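Local coordinates for protein L-2,4-diaminobutyric acid acetyltransferase (Geobacillus sp., PDB 6SLL) that transfers an acetyl group from acetyl-coenzyme A to L-2,4-diaminobutyric acid, a step in the biosynthesis of the chemical chaperone ectoine, at residues I74-V88 with L110-T124. Numbering follows the deposited sequence. Where two conformers were deposited one is given.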
loop_
_atom_site.group_PDB
_atom_site.type_symbol
_atom_site.label_atom_id
_atom_site.label_comp_id
_atom_site.label_asym_id
_atom_site.label_seq_id
_atom_site.Cartn_x
_atom_site.Cartn_y
_atom_site.Cartn_z
ATOM N N ILE B 74 -13.091 2.669 1.861
ATOM C CA ILE B 74 -12.563 1.801 0.775
ATOM C C ILE B 74 -11.229 2.285 0.392
ATOM O O ILE B 74 -11.043 3.471 0.018
ATOM C CB ILE B 74 -13.513 1.746 -0.469
ATOM C CG1 ILE B 74 -14.805 1.297 -0.147
ATOM C CG2 ILE B 74 -12.833 0.862 -1.536
ATOM C CD1 ILE B 74 -15.708 1.098 -1.326
ATOM N N SER B 75 -10.236 1.369 0.350
ATOM C CA SER B 75 -8.960 1.644 -0.266
ATOM C C SER B 75 -8.872 0.937 -1.628
ATOM O O SER B 75 -9.285 -0.227 -1.779
ATOM C CB SER B 75 -7.831 1.179 0.587
ATOM O OG SER B 75 -7.978 -0.162 1.001
ATOM N N ALA B 76 -8.308 1.645 -2.608
ATOM C CA ALA B 76 -8.100 1.055 -3.914
ATOM C C ALA B 76 -6.986 1.794 -4.559
ATOM O O ALA B 76 -6.592 2.908 -4.208
ATOM C CB ALA B 76 -9.366 1.173 -4.766
ATOM N N PHE B 77 -6.445 1.204 -5.662
ATOM C CA PHE B 77 -5.390 1.819 -6.483
ATOM C C PHE B 77 -5.456 1.266 -7.867
ATOM O O PHE B 77 -5.881 0.097 -8.064
ATOM C CB PHE B 77 -3.986 1.680 -5.866
ATOM C CG PHE B 77 -3.591 0.248 -5.619
ATOM C CD1 PHE B 77 -3.114 -0.586 -6.622
ATOM C CD2 PHE B 77 -3.729 -0.309 -4.371
ATOM C CE1 PHE B 77 -2.809 -1.927 -6.381
ATOM C CE2 PHE B 77 -3.382 -1.639 -4.136
ATOM C CZ PHE B 77 -2.927 -2.456 -5.116
ATOM N N ARG B 78 -5.088 2.048 -8.868
ATOM C CA ARG B 78 -4.952 1.506 -10.205
ATOM C C ARG B 78 -3.669 0.697 -10.308
ATOM O O ARG B 78 -2.618 1.101 -9.826
ATOM C CB ARG B 78 -4.996 2.609 -11.260
ATOM C CG ARG B 78 -6.270 3.352 -11.195
ATOM C CD ARG B 78 -6.752 4.089 -12.162
ATOM N NE ARG B 78 -6.925 3.524 -13.508
ATOM C CZ ARG B 78 -7.643 4.114 -14.398
ATOM N NH1 ARG B 78 -8.247 5.240 -14.149
ATOM N NH2 ARG B 78 -7.679 3.615 -15.642
ATOM N N SER B 79 -3.747 -0.497 -10.921
ATOM C CA SER B 79 -2.540 -1.336 -11.012
ATOM C C SER B 79 -1.474 -0.635 -11.841
ATOM O O SER B 79 -1.743 -0.326 -12.981
ATOM C CB SER B 79 -2.994 -2.661 -11.644
ATOM O OG SER B 79 -1.820 -3.427 -11.910
ATOM N N PRO B 80 -0.274 -0.519 -11.321
ATOM C CA PRO B 80 0.744 0.185 -12.127
ATOM C C PRO B 80 1.038 -0.433 -13.465
ATOM O O PRO B 80 1.122 0.316 -14.497
ATOM C CB PRO B 80 1.967 0.160 -11.187
ATOM C CG PRO B 80 1.379 0.246 -9.828
ATOM C CD PRO B 80 0.132 -0.616 -9.908
ATOM N N ARG B 81 1.092 -1.728 -13.606
ATOM C CA ARG B 81 1.378 -2.354 -14.896
ATOM C C ARG B 81 0.145 -2.466 -15.783
ATOM O O ARG B 81 0.348 -2.501 -17.028
ATOM C CB ARG B 81 1.943 -3.727 -14.808
ATOM C CG ARG B 81 3.268 -3.878 -14.141
ATOM C CD ARG B 81 3.762 -5.310 -14.164
ATOM N NE ARG B 81 2.906 -6.221 -13.522
ATOM C CZ ARG B 81 2.826 -6.425 -12.223
ATOM N NH1 ARG B 81 3.647 -5.898 -11.429
ATOM N NH2 ARG B 81 1.918 -7.200 -11.733
ATOM N N ASN B 82 -1.048 -2.533 -15.204
ATOM C CA ASN B 82 -2.259 -2.800 -15.927
ATOM C C ASN B 82 -3.283 -1.731 -15.479
ATOM O O ASN B 82 -4.180 -1.983 -14.739
ATOM C CB ASN B 82 -2.793 -4.211 -15.651
ATOM C CG ASN B 82 -1.786 -5.255 -16.014
ATOM O OD1 ASN B 82 -1.256 -6.027 -15.119
ATOM N ND2 ASN B 82 -1.504 -5.329 -17.244
ATOM N N PRO B 83 -3.070 -0.475 -15.953
ATOM C CA PRO B 83 -3.821 0.612 -15.440
ATOM C C PRO B 83 -5.332 0.592 -15.654
ATOM O O PRO B 83 -6.055 1.340 -14.988
ATOM C CB PRO B 83 -3.092 1.854 -15.865
ATOM C CG PRO B 83 -2.082 1.480 -16.747
ATOM C CD PRO B 83 -1.980 -0.002 -16.818
ATOM N N GLU B 84 -5.818 -0.213 -16.579
ATOM C CA GLU B 84 -7.235 -0.359 -16.728
ATOM C C GLU B 84 -7.869 -1.177 -15.568
ATOM O O GLU B 84 -9.099 -1.218 -15.534
ATOM C CB GLU B 84 -7.601 -0.982 -18.050
ATOM C CG GLU B 84 -7.335 0.039 -19.155
ATOM C CD GLU B 84 -7.846 -0.450 -20.531
ATOM O OE1 GLU B 84 -8.262 0.461 -21.348
ATOM O OE2 GLU B 84 -8.089 -1.779 -20.717
ATOM N N THR B 85 -7.046 -1.725 -14.716
ATOM C CA THR B 85 -7.532 -2.461 -13.560
ATOM C C THR B 85 -7.475 -1.601 -12.284
ATOM O O THR B 85 -6.375 -1.115 -11.988
ATOM C CB THR B 85 -6.752 -3.753 -13.369
ATOM O OG1 THR B 85 -7.042 -4.615 -14.495
ATOM C CG2 THR B 85 -7.151 -4.464 -12.102
ATOM N N LEU B 86 -8.576 -1.486 -11.599
ATOM C CA LEU B 86 -8.596 -0.921 -10.239
ATOM C C LEU B 86 -8.612 -2.101 -9.253
ATOM O O LEU B 86 -9.508 -2.929 -9.281
ATOM C CB LEU B 86 -9.828 -0.084 -10.052
ATOM C CG LEU B 86 -9.933 0.621 -8.704
ATOM C CD1 LEU B 86 -9.008 1.810 -8.613
ATOM C CD2 LEU B 86 -11.358 1.085 -8.436
ATOM N N PHE B 87 -7.593 -2.128 -8.364
ATOM C CA PHE B 87 -7.565 -3.122 -7.289
ATOM C C PHE B 87 -8.226 -2.519 -6.055
ATOM O O PHE B 87 -7.786 -1.442 -5.596
ATOM C CB PHE B 87 -6.112 -3.526 -6.979
ATOM C CG PHE B 87 -6.090 -4.623 -5.933
ATOM C CD1 PHE B 87 -6.287 -5.908 -6.282
ATOM C CD2 PHE B 87 -5.868 -4.331 -4.628
ATOM C CE1 PHE B 87 -6.273 -6.911 -5.356
ATOM C CE2 PHE B 87 -5.840 -5.336 -3.674
ATOM C CZ PHE B 87 -6.069 -6.642 -4.061
ATOM N N VAL B 88 -9.258 -3.186 -5.562
ATOM C CA VAL B 88 -9.925 -2.766 -4.358
ATOM C C VAL B 88 -9.351 -3.570 -3.225
ATOM O O VAL B 88 -9.431 -4.844 -3.227
ATOM C CB VAL B 88 -11.438 -2.864 -4.422
ATOM C CG1 VAL B 88 -12.055 -2.531 -3.101
ATOM C CG2 VAL B 88 -11.973 -1.990 -5.542
ATOM N N LEU B 110 -16.961 5.483 -5.625
ATOM C CA LEU B 110 -15.590 5.355 -6.028
ATOM C C LEU B 110 -15.465 5.258 -7.528
ATOM O O LEU B 110 -14.592 5.898 -8.157
ATOM C CB LEU B 110 -14.979 4.114 -5.375
ATOM C CG LEU B 110 -13.557 3.738 -5.763
ATOM C CD1 LEU B 110 -12.577 4.916 -5.497
ATOM C CD2 LEU B 110 -13.149 2.478 -5.060
ATOM N N MET B 111 -16.319 4.539 -8.160
ATOM C CA MET B 111 -16.218 4.314 -9.581
ATOM C C MET B 111 -16.615 5.543 -10.401
ATOM O O MET B 111 -16.327 5.586 -11.586
ATOM C CB MET B 111 -17.001 3.085 -10.024
ATOM C CG MET B 111 -16.431 1.803 -9.416
ATOM S SD MET B 111 -14.755 1.532 -9.299
ATOM C CE MET B 111 -14.695 1.562 -10.840
ATOM N N ASN B 112 -17.186 6.578 -9.788
ATOM C CA ASN B 112 -17.431 7.858 -10.466
ATOM C C ASN B 112 -16.251 8.796 -10.371
ATOM O O ASN B 112 -16.277 9.861 -11.006
ATOM C CB ASN B 112 -18.645 8.568 -9.827
ATOM C CG ASN B 112 -19.948 7.838 -10.005
ATOM O OD1 ASN B 112 -20.156 7.224 -11.046
ATOM N ND2 ASN B 112 -20.814 7.946 -9.015
ATOM N N GLN B 113 -15.266 8.539 -9.534
ATOM C CA GLN B 113 -14.238 9.510 -9.308
ATOM C C GLN B 113 -13.448 9.752 -10.539
ATOM O O GLN B 113 -13.216 8.849 -11.382
ATOM C CB GLN B 113 -13.336 9.081 -8.148
ATOM C CG GLN B 113 -14.141 8.969 -6.837
ATOM C CD GLN B 113 -15.078 10.186 -6.573
ATOM O OE1 GLN B 113 -14.517 11.332 -6.530
ATOM N NE2 GLN B 113 -16.410 10.080 -6.440
ATOM N N LYS B 114 -12.888 10.940 -10.657
ATOM C CA LYS B 114 -12.144 11.320 -11.835
ATOM C C LYS B 114 -10.988 10.392 -12.118
ATOM O O LYS B 114 -10.730 10.035 -13.267
ATOM C CB LYS B 114 -11.606 12.756 -11.628
ATOM C CG LYS B 114 -10.884 13.322 -12.794
ATOM C CD LYS B 114 -10.343 14.790 -12.476
ATOM C CE LYS B 114 -9.564 15.360 -13.547
ATOM N NZ LYS B 114 -9.187 16.759 -13.251
ATOM N N ALA B 115 -10.242 9.960 -11.052
ATOM C CA ALA B 115 -9.119 9.072 -11.214
ATOM C C ALA B 115 -9.508 7.676 -11.514
ATOM O O ALA B 115 -8.605 6.851 -11.808
ATOM C CB ALA B 115 -8.203 9.136 -10.001
ATOM N N CYS B 116 -10.787 7.341 -11.542
ATOM C CA CYS B 116 -11.233 6.001 -11.943
ATOM C C CYS B 116 -11.797 5.994 -13.358
ATOM O O CYS B 116 -12.325 5.008 -13.864
ATOM C CB CYS B 116 -12.332 5.481 -10.954
ATOM S SG CYS B 116 -11.525 5.136 -9.377
ATOM N N HIS B 117 -11.665 7.132 -14.065
ATOM C CA HIS B 117 -12.106 7.169 -15.458
ATOM C C HIS B 117 -11.320 6.132 -16.244
ATOM O O HIS B 117 -10.090 6.067 -16.149
ATOM C CB HIS B 117 -11.832 8.573 -16.040
ATOM C CG HIS B 117 -12.058 8.639 -17.476
ATOM N ND1 HIS B 117 -11.067 8.413 -18.435
ATOM C CD2 HIS B 117 -13.170 8.913 -18.158
ATOM C CE1 HIS B 117 -11.636 8.591 -19.637
ATOM N NE2 HIS B 117 -12.870 8.855 -19.453
ATOM N N GLY B 118 -12.000 5.392 -17.096
ATOM C CA GLY B 118 -11.310 4.424 -17.912
ATOM C C GLY B 118 -11.066 3.051 -17.229
ATOM O O GLY B 118 -10.424 2.230 -17.880
ATOM N N VAL B 119 -11.452 2.866 -16.001
ATOM C CA VAL B 119 -11.267 1.588 -15.389
ATOM C C VAL B 119 -12.180 0.597 -16.084
ATOM O O VAL B 119 -13.405 0.764 -16.181
ATOM C CB VAL B 119 -11.582 1.661 -13.903
ATOM C CG1 VAL B 119 -11.740 0.259 -13.302
ATOM C CG2 VAL B 119 -10.517 2.423 -13.149
ATOM N N ARG B 120 -11.592 -0.477 -16.574
ATOM C CA ARG B 120 -12.322 -1.486 -17.268
ATOM C C ARG B 120 -12.553 -2.759 -16.444
ATOM O O ARG B 120 -13.484 -3.518 -16.760
ATOM C CB ARG B 120 -11.644 -1.774 -18.594
ATOM C CG ARG B 120 -12.527 -2.302 -19.714
ATOM C CD ARG B 120 -11.730 -2.552 -21.007
ATOM N NE ARG B 120 -12.607 -3.273 -21.882
ATOM C CZ ARG B 120 -12.435 -4.472 -22.390
ATOM N NH1 ARG B 120 -11.192 -5.076 -22.255
ATOM N NH2 ARG B 120 -13.321 -4.967 -23.221
ATOM N N PHE B 121 -11.767 -2.973 -15.380
ATOM C CA PHE B 121 -11.925 -4.091 -14.477
ATOM C C PHE B 121 -11.725 -3.684 -13.034
ATOM O O PHE B 121 -10.820 -2.848 -12.817
ATOM C CB PHE B 121 -10.916 -5.229 -14.798
ATOM C CG PHE B 121 -11.138 -5.867 -16.156
ATOM C CD1 PHE B 121 -11.932 -6.961 -16.258
ATOM C CD2 PHE B 121 -10.477 -5.402 -17.226
ATOM C CE1 PHE B 121 -12.191 -7.571 -17.477
ATOM C CE2 PHE B 121 -10.652 -6.025 -18.498
ATOM C CZ PHE B 121 -11.566 -7.088 -18.571
ATOM N N ILE B 122 -12.436 -4.308 -12.121
ATOM C CA ILE B 122 -12.066 -4.306 -10.720
ATOM C C ILE B 122 -11.468 -5.664 -10.411
ATOM O O ILE B 122 -12.050 -6.712 -10.790
ATOM C CB ILE B 122 -13.257 -4.031 -9.833
ATOM C CG1 ILE B 122 -13.708 -2.569 -9.945
ATOM C CG2 ILE B 122 -12.991 -4.443 -8.423
ATOM C CD1 ILE B 122 -15.047 -2.300 -9.242
ATOM N N GLU B 123 -10.395 -5.680 -9.610
ATOM C CA GLU B 123 -9.857 -6.854 -8.935
ATOM C C GLU B 123 -9.980 -6.724 -7.460
ATOM O O GLU B 123 -9.653 -5.575 -7.001
ATOM C CB GLU B 123 -8.343 -7.116 -9.374
ATOM C CG GLU B 123 -8.207 -7.728 -10.745
ATOM C CD GLU B 123 -6.855 -7.979 -11.209
ATOM O OE1 GLU B 123 -6.687 -8.301 -12.425
ATOM O OE2 GLU B 123 -5.842 -7.879 -10.436
ATOM N N THR B 124 -10.293 -7.764 -6.724
ATOM C CA THR B 124 -10.336 -7.724 -5.259
ATOM C C THR B 124 -10.248 -9.170 -4.799
ATOM O O THR B 124 -10.641 -10.035 -5.554
ATOM C CB THR B 124 -11.590 -7.003 -4.766
ATOM O OG1 THR B 124 -11.446 -6.664 -3.412
ATOM C CG2 THR B 124 -12.845 -7.796 -4.979
HETATM O O HOH W 1 -9.122 2.748 -20.185
HETATM O O HOH W 2 -8.352 -7.154 -14.330
HETATM O O HOH W 3 -4.684 -6.905 -13.692
#
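I74 and A76 both lean on CD2 of L110, the I74 contact running from CG2 at 3.9 Å. Two residues on, R78 spreads its guanidinium between the turn at 82-85 and the 3-10 and loop residues 115-119. R78 NH1 donates to A115 O (2.9 Å) and to H117 O (2.8 Å), both near the guanidinium plane, while NE and NH2 grip P83 O side-on. V119 CG2 sits over the centre of one face, 3.6 Å from R78 CZ; the bend at chi3 (54°) turns the group into this frame. With an alanine here the carbonyls of A115, H117 and P83 would lose these donors, and the turn at 82-85 would probably be less firmly tied to residues 115-119. E84 O accepts from the N atoms of both R120 and F121, and a water links E84 OE1 to G118 O. From T85 the strands run parallel: L86 N to F121 O (2.9 Å), E123 N to L86 O (2.9 Å) and V88 N to E123 O (2.8 Å). T85 CG2 packs on the carboxylate of E123, whose OE2 is held by Y56 of the second subunit. On the other face, L86 CD2 meets M111 SD tip to tip at 3.5 Å. V88 O takes the hydroxyl of T124, beside bound diaminobutyrate. The pairing closes a right-handed beta-alpha-beta crossover of the GNAT fold: helix 102-112 lies over the L86 face, helix 131-144 touches V88 and I122, and strand 168-173 flanks strand 121-125.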